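Side-chain contacts in packaging enzyme P4 (Pseudomonas phage phi6, PDB 4BLO), which hydrolyses nucleoside triphosphates as a hexameric RecA-like ATPase and probably uses that energy to package viral RNA into the phage capsid: residues Asp89-Val92 and Leu93-Gly96; Ile164-Leu167 and Asp168-Leu171; Asp215-Asn218 and Leu219-Tyr223. All blocks are in the same frame, centred on the assembly; numbering follows the deposited sequence.

Interaction 1 of 3, residues Asp89-Val92 and Leu93-Gly96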
ATOM      1  N   ASP L  89      -9.652  -0.542   3.510  1.00 69.66           N
ATOM      2  CA  ASP L  89      -9.459   0.571   2.584  1.00 70.56           C
ATOM      3  C   ASP L  89     -10.651   0.642   1.629  1.00 73.39           C
ATOM      4  O   ASP L  89     -10.568   0.239   0.469  1.00 76.20           O
ATOM      5  CB  ASP L  89      -8.111   0.469   1.844  1.00 74.31           C
ATOM      6  CG  ASP L  89      -6.885   0.813   2.679  1.00 93.59           C
ATOM      7  OD1 ASP L  89      -7.049   1.455   3.749  1.00 94.01           O
ATOM      8  OD2 ASP L  89      -5.753   0.471   2.244  1.00103.81           O
ATOM      9  N   VAL L  90     -11.779   1.108   2.175  1.00 65.09           N
ATOM     10  CA  VAL L  90     -13.092   1.293   1.539  1.00 64.02           C
ATOM     11  C   VAL L  90     -13.520   2.747   1.804  1.00 62.67           C
ATOM     12  O   VAL L  90     -13.167   3.262   2.857  1.00 60.38           O
ATOM     13  CB  VAL L  90     -14.101   0.256   2.119  1.00 67.91           C
ATOM     14  CG1 VAL L  90     -14.330   0.472   3.617  1.00 66.38           C
ATOM     15  CG2 VAL L  90     -15.425   0.267   1.357  1.00 69.08           C
ATOM     16  N   ASP L  91     -14.280   3.406   0.902  1.00 56.58           N
ATOM     17  CA  ASP L  91     -14.664   4.802   1.149  1.00 53.91           C
ATOM     18  C   ASP L  91     -15.481   4.967   2.444  1.00 52.11           C
ATOM     19  O   ASP L  91     -16.500   4.305   2.644  1.00 51.66           O
ATOM     20  CB  ASP L  91     -15.413   5.425  -0.030  1.00 57.00           C
ATOM     21  CG  ASP L  91     -15.674   6.914   0.132  1.00 61.20           C
ATOM     22  OD1 ASP L  91     -14.805   7.613   0.698  1.00 57.39           O
ATOM     23  OD2 ASP L  91     -16.704   7.394  -0.383  1.00 73.25           O
ATOM     24  N   VAL L  92     -14.994   5.870   3.309  1.00 44.35           N
ATOM     25  CA  VAL L  92     -15.514   6.262   4.629  1.00 41.90           C
ATOM     26  C   VAL L  92     -16.984   6.763   4.530  1.00 40.17           C
ATOM     27  O   VAL L  92     -17.750   6.679   5.491  1.00 38.84           O
ATOM     28  CB  VAL L  92     -14.564   7.350   5.211  1.00 46.75           C
ATOM     29  CG1 VAL L  92     -14.941   7.695   6.624  1.00 46.13           C
ATOM     30  CG2 VAL L  92     -13.112   6.871   5.217  1.00 46.09           C
ATOM     31  N   LEU L  93     -17.360   7.278   3.371  1.00 34.02           N
ATOM     32  CA  LEU L  93     -18.706   7.749   3.090  1.00 33.25           C
ATOM     33  C   LEU L  93     -19.656   6.588   2.718  1.00 39.93           C
ATOM     34  O   LEU L  93     -20.868   6.748   2.823  1.00 39.90           O
ATOM     35  CB  LEU L  93     -18.637   8.761   1.946  1.00 33.66           C
ATOM     36  CG  LEU L  93     -19.328  10.095   2.112  1.00 35.13           C
ATOM     37  CD1 LEU L  93     -18.776  10.869   3.281  1.00 33.06           C
ATOM     38  CD2 LEU L  93     -19.137  10.912   0.882  1.00 36.80           C
ATOM     39  N   ASP L  94     -19.116   5.439   2.252  1.00 39.89           N
ATOM     40  CA  ASP L  94     -19.917   4.260   1.897  1.00 41.84           C
ATOM     41  C   ASP L  94     -20.188   3.417   3.143  1.00 45.23           C
ATOM     42  O   ASP L  94     -21.121   2.614   3.152  1.00 47.51           O
ATOM     43  CB  ASP L  94     -19.214   3.415   0.816  1.00 45.22           C
ATOM     44  CG  ASP L  94     -19.300   3.963  -0.606  1.00 67.24           C
ATOM     45  OD1 ASP L  94     -18.882   5.121  -0.828  1.00 68.57           O
ATOM     46  OD2 ASP L  94     -19.779   3.232  -1.497  1.00 78.47           O
ATOM     47  N   THR L  95     -19.357   3.604   4.182  1.00 37.70           N
ATOM     48  CA  THR L  95     -19.450   2.902   5.460  1.00 35.71           C
ATOM     49  C   THR L  95     -20.018   3.817   6.540  1.00 38.51           C
ATOM     50  O   THR L  95     -20.592   3.335   7.511  1.00 37.43           O
ATOM     51  CB  THR L  95     -18.068   2.328   5.911  1.00 33.55           C
ATOM     52  OG1 THR L  95     -17.122   3.369   6.174  1.00 26.95           O
ATOM     53  CG2 THR L  95     -17.505   1.317   4.942  1.00 29.19           C
ATOM     54  N   GLY L  96     -19.822   5.120   6.388  1.00 34.87           N
ATOM     55  CA  GLY L  96     -20.237   6.079   7.399  1.00 33.73           C
ATOM     56  C   GLY L  96     -19.261   6.025   8.552  1.00 34.14           C
ATOM     57  O   GLY L  96     -18.250   5.317   8.470  1.00 33.21           O
TER

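Interaction 2 of 3, residues Ile164-Leu167 and Asp168-Leu171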
ATOM      1  N   ILE L 164      -9.019 -15.716  27.889  1.00 34.49           N
ATOM      2  CA  ILE L 164      -9.854 -15.518  26.709  1.00 35.43           C
ATOM      3  C   ILE L 164      -9.000 -15.710  25.425  1.00 43.03           C
ATOM      4  O   ILE L 164      -7.765 -15.826  25.494  1.00 43.93           O
ATOM      5  CB  ILE L 164     -10.588 -14.146  26.742  1.00 38.21           C
ATOM      6  CG1 ILE L 164      -9.603 -12.966  26.680  1.00 36.62           C
ATOM      7  CG2 ILE L 164     -11.532 -14.037  27.952  1.00 40.97           C
ATOM      8  CD1 ILE L 164     -10.069 -11.835  25.918  1.00 29.78           C
ATOM      9  N   SER L 165      -9.678 -15.745  24.262  1.00 40.51           N
ATOM     10  CA  SER L 165      -9.087 -15.922  22.942  1.00 39.18           C
ATOM     11  C   SER L 165      -9.548 -14.853  21.949  1.00 43.42           C
ATOM     12  O   SER L 165      -8.760 -14.505  21.074  1.00 44.65           O
ATOM     13  CB  SER L 165      -9.429 -17.305  22.393  1.00 42.63           C
ATOM     14  OG  SER L 165     -10.803 -17.456  22.072  1.00 52.74           O
ATOM     15  N   THR L 166     -10.810 -14.343  22.060  1.00 38.33           N
ATOM     16  CA  THR L 166     -11.386 -13.358  21.124  1.00 36.59           C
ATOM     17  C   THR L 166     -11.672 -11.990  21.773  1.00 39.93           C
ATOM     18  O   THR L 166     -11.751 -11.880  22.998  1.00 38.18           O
ATOM     19  CB  THR L 166     -12.682 -13.896  20.442  1.00 38.99           C
ATOM     20  OG1 THR L 166     -13.836 -13.722  21.274  1.00 39.27           O
ATOM     21  CG2 THR L 166     -12.565 -15.340  19.974  1.00 34.34           C
ATOM     22  N   LEU L 167     -11.875 -10.955  20.919  1.00 38.18           N
ATOM     23  CA  LEU L 167     -12.230  -9.586  21.328  1.00 37.90           C
ATOM     24  C   LEU L 167     -13.645  -9.579  21.928  1.00 42.71           C
ATOM     25  O   LEU L 167     -13.901  -8.855  22.891  1.00 41.25           O
ATOM     26  CB  LEU L 167     -12.128  -8.604  20.139  1.00 37.57           C
ATOM     27  CG  LEU L 167     -12.609  -7.152  20.389  1.00 43.13           C
ATOM     28  CD1 LEU L 167     -11.755  -6.435  21.427  1.00 42.41           C
ATOM     29  CD2 LEU L 167     -12.669  -6.364  19.104  1.00 47.43           C
ATOM     30  N   ASP L 168     -14.550 -10.417  21.360  1.00 41.23           N
ATOM     31  CA  ASP L 168     -15.925 -10.607  21.827  1.00 42.10           C
ATOM     32  C   ASP L 168     -15.914 -11.024  23.301  1.00 46.32           C
ATOM     33  O   ASP L 168     -16.617 -10.408  24.111  1.00 47.03           O
ATOM     34  CB  ASP L 168     -16.655 -11.664  20.974  1.00 45.23           C
ATOM     35  CG  ASP L 168     -16.928 -11.305  19.531  1.00 51.94           C
ATOM     36  OD1 ASP L 168     -16.595 -10.188  19.127  1.00 49.28           O
ATOM     37  OD2 ASP L 168     -17.441 -12.161  18.799  1.00 61.39           O
ATOM     38  N   GLU L 169     -15.078 -12.041  23.646  1.00 40.87           N
ATOM     39  CA  GLU L 169     -14.897 -12.548  25.002  1.00 40.72           C
ATOM     40  C   GLU L 169     -14.399 -11.444  25.944  1.00 44.47           C
ATOM     41  O   GLU L 169     -14.916 -11.335  27.058  1.00 44.77           O
ATOM     42  CB  GLU L 169     -13.920 -13.735  25.021  1.00 42.28           C
ATOM     43  CG  GLU L 169     -14.493 -15.034  24.474  1.00 50.85           C
ATOM     44  CD  GLU L 169     -13.503 -16.133  24.156  1.00 60.32           C
ATOM     45  OE1 GLU L 169     -12.287 -15.922  24.370  1.00 68.72           O
ATOM     46  OE2 GLU L 169     -13.936 -17.199  23.658  1.00 44.05           O
ATOM     47  N   MET L 170     -13.434 -10.606  25.498  1.00 40.70           N
ATOM     48  CA  MET L 170     -12.894  -9.518  26.317  1.00 39.78           C
ATOM     49  C   MET L 170     -13.990  -8.549  26.743  1.00 44.76           C
ATOM     50  O   MET L 170     -14.108  -8.248  27.932  1.00 45.73           O
ATOM     51  CB  MET L 170     -11.787  -8.755  25.585  1.00 40.77           C
ATOM     52  CG  MET L 170     -10.962  -7.902  26.520  1.00 44.26           C
ATOM     53  SD  MET L 170     -10.291  -6.447  25.703  1.00 48.49           S
ATOM     54  CE  MET L 170     -11.765  -5.409  25.596  1.00 45.56           C
ATOM     55  N   LEU L 171     -14.801  -8.087  25.780  1.00 39.59           N
ATOM     56  CA  LEU L 171     -15.895  -7.152  26.025  1.00 38.72           C
ATOM     57  C   LEU L 171     -16.979  -7.778  26.906  1.00 43.65           C
ATOM     58  O   LEU L 171     -17.491  -7.085  27.782  1.00 43.92           O
ATOM     59  CB  LEU L 171     -16.485  -6.643  24.704  1.00 38.26           C
ATOM     60  CG  LEU L 171     -15.538  -5.798  23.828  1.00 40.66           C
ATOM     61  CD1 LEU L 171     -16.078  -5.660  22.435  1.00 39.38           C
ATOM     62  CD2 LEU L 171     -15.292  -4.426  24.434  1.00 43.85           C
TER

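Interaction 3 of 3, residues Asp215-Asn218 and Leu219-Tyr223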
ATOM      1  N   ASP L 215     -13.892   4.976  22.150  1.00 28.69           N
ATOM      2  CA  ASP L 215     -15.101   4.179  21.949  1.00 29.75           C
ATOM      3  C   ASP L 215     -15.212   3.098  23.037  1.00 34.35           C
ATOM      4  O   ASP L 215     -16.304   2.865  23.559  1.00 35.18           O
ATOM      5  CB  ASP L 215     -15.110   3.545  20.545  1.00 31.61           C
ATOM      6  CG  ASP L 215     -15.453   4.482  19.406  1.00 39.16           C
ATOM      7  OD1 ASP L 215     -15.758   5.670  19.683  1.00 44.29           O
ATOM      8  OD2 ASP L 215     -15.460   4.021  18.241  1.00 35.65           O
ATOM      9  N   ILE L 216     -14.078   2.462  23.396  1.00 29.45           N
ATOM     10  CA  ILE L 216     -14.038   1.451  24.457  1.00 29.73           C
ATOM     11  C   ILE L 216     -14.304   2.154  25.815  1.00 37.29           C
ATOM     12  O   ILE L 216     -15.129   1.675  26.591  1.00 36.96           O
ATOM     13  CB  ILE L 216     -12.711   0.647  24.430  1.00 30.80           C
ATOM     14  CG1 ILE L 216     -12.699  -0.354  23.262  1.00 29.95           C
ATOM     15  CG2 ILE L 216     -12.459  -0.053  25.746  1.00 31.28           C
ATOM     16  CD1 ILE L 216     -11.327  -0.827  22.823  1.00 25.18           C
ATOM     17  N   SER L 217     -13.659   3.317  26.059  1.00 34.99           N
ATOM     18  CA  SER L 217     -13.827   4.085  27.294  1.00 35.30           C
ATOM     19  C   SER L 217     -15.284   4.487  27.501  1.00 42.69           C
ATOM     20  O   SER L 217     -15.824   4.258  28.582  1.00 43.90           O
ATOM     21  CB  SER L 217     -12.929   5.317  27.291  1.00 36.13           C
ATOM     22  OG  SER L 217     -12.916   5.959  28.556  1.00 41.52           O
ATOM     23  N   ASN L 218     -15.935   5.032  26.456  1.00 41.58           N
ATOM     24  CA  ASN L 218     -17.335   5.477  26.525  1.00 42.69           C
ATOM     25  C   ASN L 218     -18.297   4.285  26.707  1.00 47.51           C
ATOM     26  O   ASN L 218     -19.297   4.411  27.417  1.00 48.53           O
ATOM     27  CB  ASN L 218     -17.708   6.320  25.312  1.00 37.91           C
ATOM     28  CG  ASN L 218     -16.977   7.644  25.200  1.00 50.62           C
ATOM     29  OD1 ASN L 218     -16.810   8.191  24.101  1.00 54.33           O
ATOM     30  ND2 ASN L 218     -16.544   8.207  26.324  1.00 31.25           N
ATOM     31  N   LEU L 219     -17.950   3.123  26.126  1.00 42.26           N
ATOM     32  CA  LEU L 219     -18.701   1.877  26.270  1.00 42.20           C
ATOM     33  C   LEU L 219     -18.734   1.482  27.760  1.00 47.86           C
ATOM     34  O   LEU L 219     -19.783   1.109  28.279  1.00 49.94           O
ATOM     35  CB  LEU L 219     -18.022   0.792  25.410  1.00 40.50           C
ATOM     36  CG  LEU L 219     -18.881  -0.176  24.588  1.00 43.78           C
ATOM     37  CD1 LEU L 219     -19.899   0.533  23.724  1.00 43.42           C
ATOM     38  CD2 LEU L 219     -18.012  -1.038  23.711  1.00 41.43           C
ATOM     39  N   PHE L 220     -17.603   1.652  28.468  1.00 42.48           N
ATOM     40  CA  PHE L 220     -17.505   1.365  29.901  1.00 41.42           C
ATOM     41  C   PHE L 220     -18.159   2.468  30.731  1.00 50.24           C
ATOM     42  O   PHE L 220     -18.724   2.159  31.780  1.00 53.68           O
ATOM     43  CB  PHE L 220     -16.048   1.164  30.333  1.00 40.21           C
ATOM     44  CG  PHE L 220     -15.360  -0.028  29.707  1.00 38.82           C
ATOM     45  CD1 PHE L 220     -16.071  -1.180  29.394  1.00 40.73           C
ATOM     46  CD2 PHE L 220     -13.991  -0.016  29.474  1.00 38.98           C
ATOM     47  CE1 PHE L 220     -15.431  -2.286  28.825  1.00 40.94           C
ATOM     48  CE2 PHE L 220     -13.349  -1.128  28.919  1.00 40.58           C
ATOM     49  CZ  PHE L 220     -14.072  -2.256  28.597  1.00 38.75           C
ATOM     50  N   THR L 221     -18.102   3.742  30.270  1.00 45.49           N
ATOM     51  CA  THR L 221     -18.719   4.879  30.972  1.00 46.59           C
ATOM     52  C   THR L 221     -20.242   4.710  30.993  1.00 53.98           C
ATOM     53  O   THR L 221     -20.872   4.953  32.019  1.00 57.56           O
ATOM     54  CB  THR L 221     -18.310   6.215  30.329  1.00 48.77           C
ATOM     55  OG1 THR L 221     -16.884   6.261  30.199  1.00 48.63           O
ATOM     56  CG2 THR L 221     -18.810   7.425  31.115  1.00 39.08           C
ATOM     57  N   GLN L 222     -20.816   4.253  29.871  1.00 48.63           N
ATOM     58  CA  GLN L 222     -22.243   4.015  29.707  1.00 48.28           C
ATOM     59  C   GLN L 222     -22.744   2.836  30.570  1.00 50.23           C
ATOM     60  O   GLN L 222     -23.903   2.864  31.002  1.00 51.09           O
ATOM     61  CB  GLN L 222     -22.540   3.731  28.237  1.00 48.55           C
ATOM     62  CG  GLN L 222     -23.864   4.309  27.796  1.00 74.84           C
ATOM     63  CD  GLN L 222     -23.894   4.506  26.304  1.00 97.11           C
ATOM     64  OE1 GLN L 222     -23.904   3.532  25.538  1.00 91.19           O
ATOM     65  NE2 GLN L 222     -23.926   5.768  25.861  1.00 85.63           N
ATOM     66  N   TYR L 223     -21.884   1.812  30.813  1.00 42.34           N
ATOM     67  CA  TYR L 223     -22.250   0.612  31.576  1.00 42.46           C
ATOM     68  C   TYR L 223     -21.627   0.585  32.999  1.00 48.25           C
ATOM     69  O   TYR L 223     -21.604  -0.465  33.641  1.00 47.19           O
ATOM     70  CB  TYR L 223     -21.895  -0.655  30.777  1.00 40.85           C
ATOM     71  CG  TYR L 223     -22.616  -0.728  29.447  1.00 39.85           C
ATOM     72  CD1 TYR L 223     -23.996  -0.607  29.373  1.00 42.42           C
ATOM     73  CD2 TYR L 223     -21.918  -0.932  28.263  1.00 38.75           C
ATOM     74  CE1 TYR L 223     -24.661  -0.650  28.150  1.00 41.32           C
ATOM     75  CE2 TYR L 223     -22.576  -0.992  27.033  1.00 39.44           C
ATOM     76  CZ  TYR L 223     -23.949  -0.866  26.983  1.00 45.47           C
ATOM     77  OH  TYR L 223     -24.602  -0.940  25.771  1.00 47.44           O
TER

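Interaction 1 of 3, residues Asp89-Val92 and Leu93-Gly96
Val90 meets Thr95 tip to tip: its CG1 lies 3.5 Å from CG2 of Thr95, so the methyl ends of two side chains five residues apart link the loop just before helix 92-95 to the last residue of that helix. Between these two residues in sequence, the carbonyl of Asp91 closes the turn. Its O accepts from Asp94 N at 2.9 Å, and more weakly from Thr95 N. Val92 O in turn takes a weak bond from Gly96 N.

The carboxylates of Asp91 and Asp94 bring like charges close together. The two side chains cross at about a right angle, their planes 57° apart, and Asp91 OD2 comes 3.2 Å from Asp94 OD1. Asp94 OD2 accepts from the backbone N of Val86 of a neighbouring subunit. Thr95 has OG1 between its backbone N and carbonyl carbon (chi1 65°), from where the hydroxyl donates to Gly96 O in the carbonyl plane at 3.2 Å.

Weak bonding, one short turn and a positive phi at Gly96 immediately after it mark an isolated helical turn, here built into a subunit interface of the hexamer.

Interaction 2 of 3, residues Ile164-Leu167 and Asp168-Leu171
Three donors from Ser165 and Thr166 converge on OE1 of Glu169. Ser165 N arrives nearly along the C-O axis of OE1 at 2.6 Å; Ser165 OG comes to OE1 on its syn side, 32° out of the carboxylate plane; Thr166 N reaches OE1 from above that plane at 3.2 Å. Approaches from such different directions hold OE1 in place, and the donors probably stabilise its negative charge. The chain of Glu169 runs extended beyond CG (chi2 166°), which carries the group back past the start of the helix.

A reciprocal bond comes from the other partner: Thr166 OG1 accepts from Glu169 N at 3.2 Å, with an N-H...O angle of 166°. Backbone bonds from Met170 N to Thr166 O and from Leu171 N to Leu167 O begin the regular helix.

Ile164 slides past Glu169 in the opposite direction, its CB near OE1. Apolar contacts begin with Ile164 CD1, 3.5 Å from Met170 CB. More loosely, Leu167 CG lies 4.3 Å from Leu171 CD1, while Leu167 also packs on Ile97 of a neighbouring subunit.

Thr166 as N-cap and Glu169 three residues on form a capping box at the strand-to-helix junction opening helix 167-179.

Interaction 3 of 3, residues Asp215-Asn218 and Leu219-Tyr223
Backbone bonds from residue i+4 to residue i join 215-218 to 219-223 as consecutive turns of one alpha helix. Leu219 N donates to Asp215 O, Phe220 N to Ile216 O, Thr221 N to Ser217 O and Gln222 N to Asn218 O, at N-H...O angles between 145° and 157°.

On the apolar side, Ile216 and Phe220 point the same way and lie alongside each other. Methyl CG2 of Ile216 touches the Phe220 ring at CE2, 3.5 Å away. With CG anti to its carbonyl carbon (chi1 -64°), Phe220 holds the ring back over the preceding turn, where Ile216 O sits 3.4 Å above one face, offset toward the rim. The ring packs against Cys174 and Ile175 of helix 167-179 and Val227 of strand 226-231.

Polar side chains make the other outside contacts described here. Thr221 OG1 lies 2.8 Å from Ser217 O, though its single proton may go instead to Ser119 O, its stronger partner. Ser217 OG pairs with Val121 N, and Asp215 OD2 forms a salt bridge with Arg195 of a neighbouring subunit.

The chemistry implies a two-sided helix, with an apolar side fixed to the core and polar groups anchored to strand 120-126, the residue before it and the adjoining subunit.

In the fold
Along the chain the three contacts come in series, 89-96, then 164-171, then 215-223. Interactions 2 and 3 are neighbours, their centres 16 Å apart and nearest atoms about 4 Å apart: one opens helix 167-179, the other forms the end of helix 208-222, and these two helices pack beside each other in the mixed-sheet P-loop NTPase core. Interaction 1 stands away from that core, its centre 26 Å from interaction 2 and 24 Å from interaction 3, at the loop leading into the short helix 92-95. All three reach other subunits, and Arg195 of the second subunit meets both Val92 and Asp215, so peripheral turn and core helix share an interface of the hexamer.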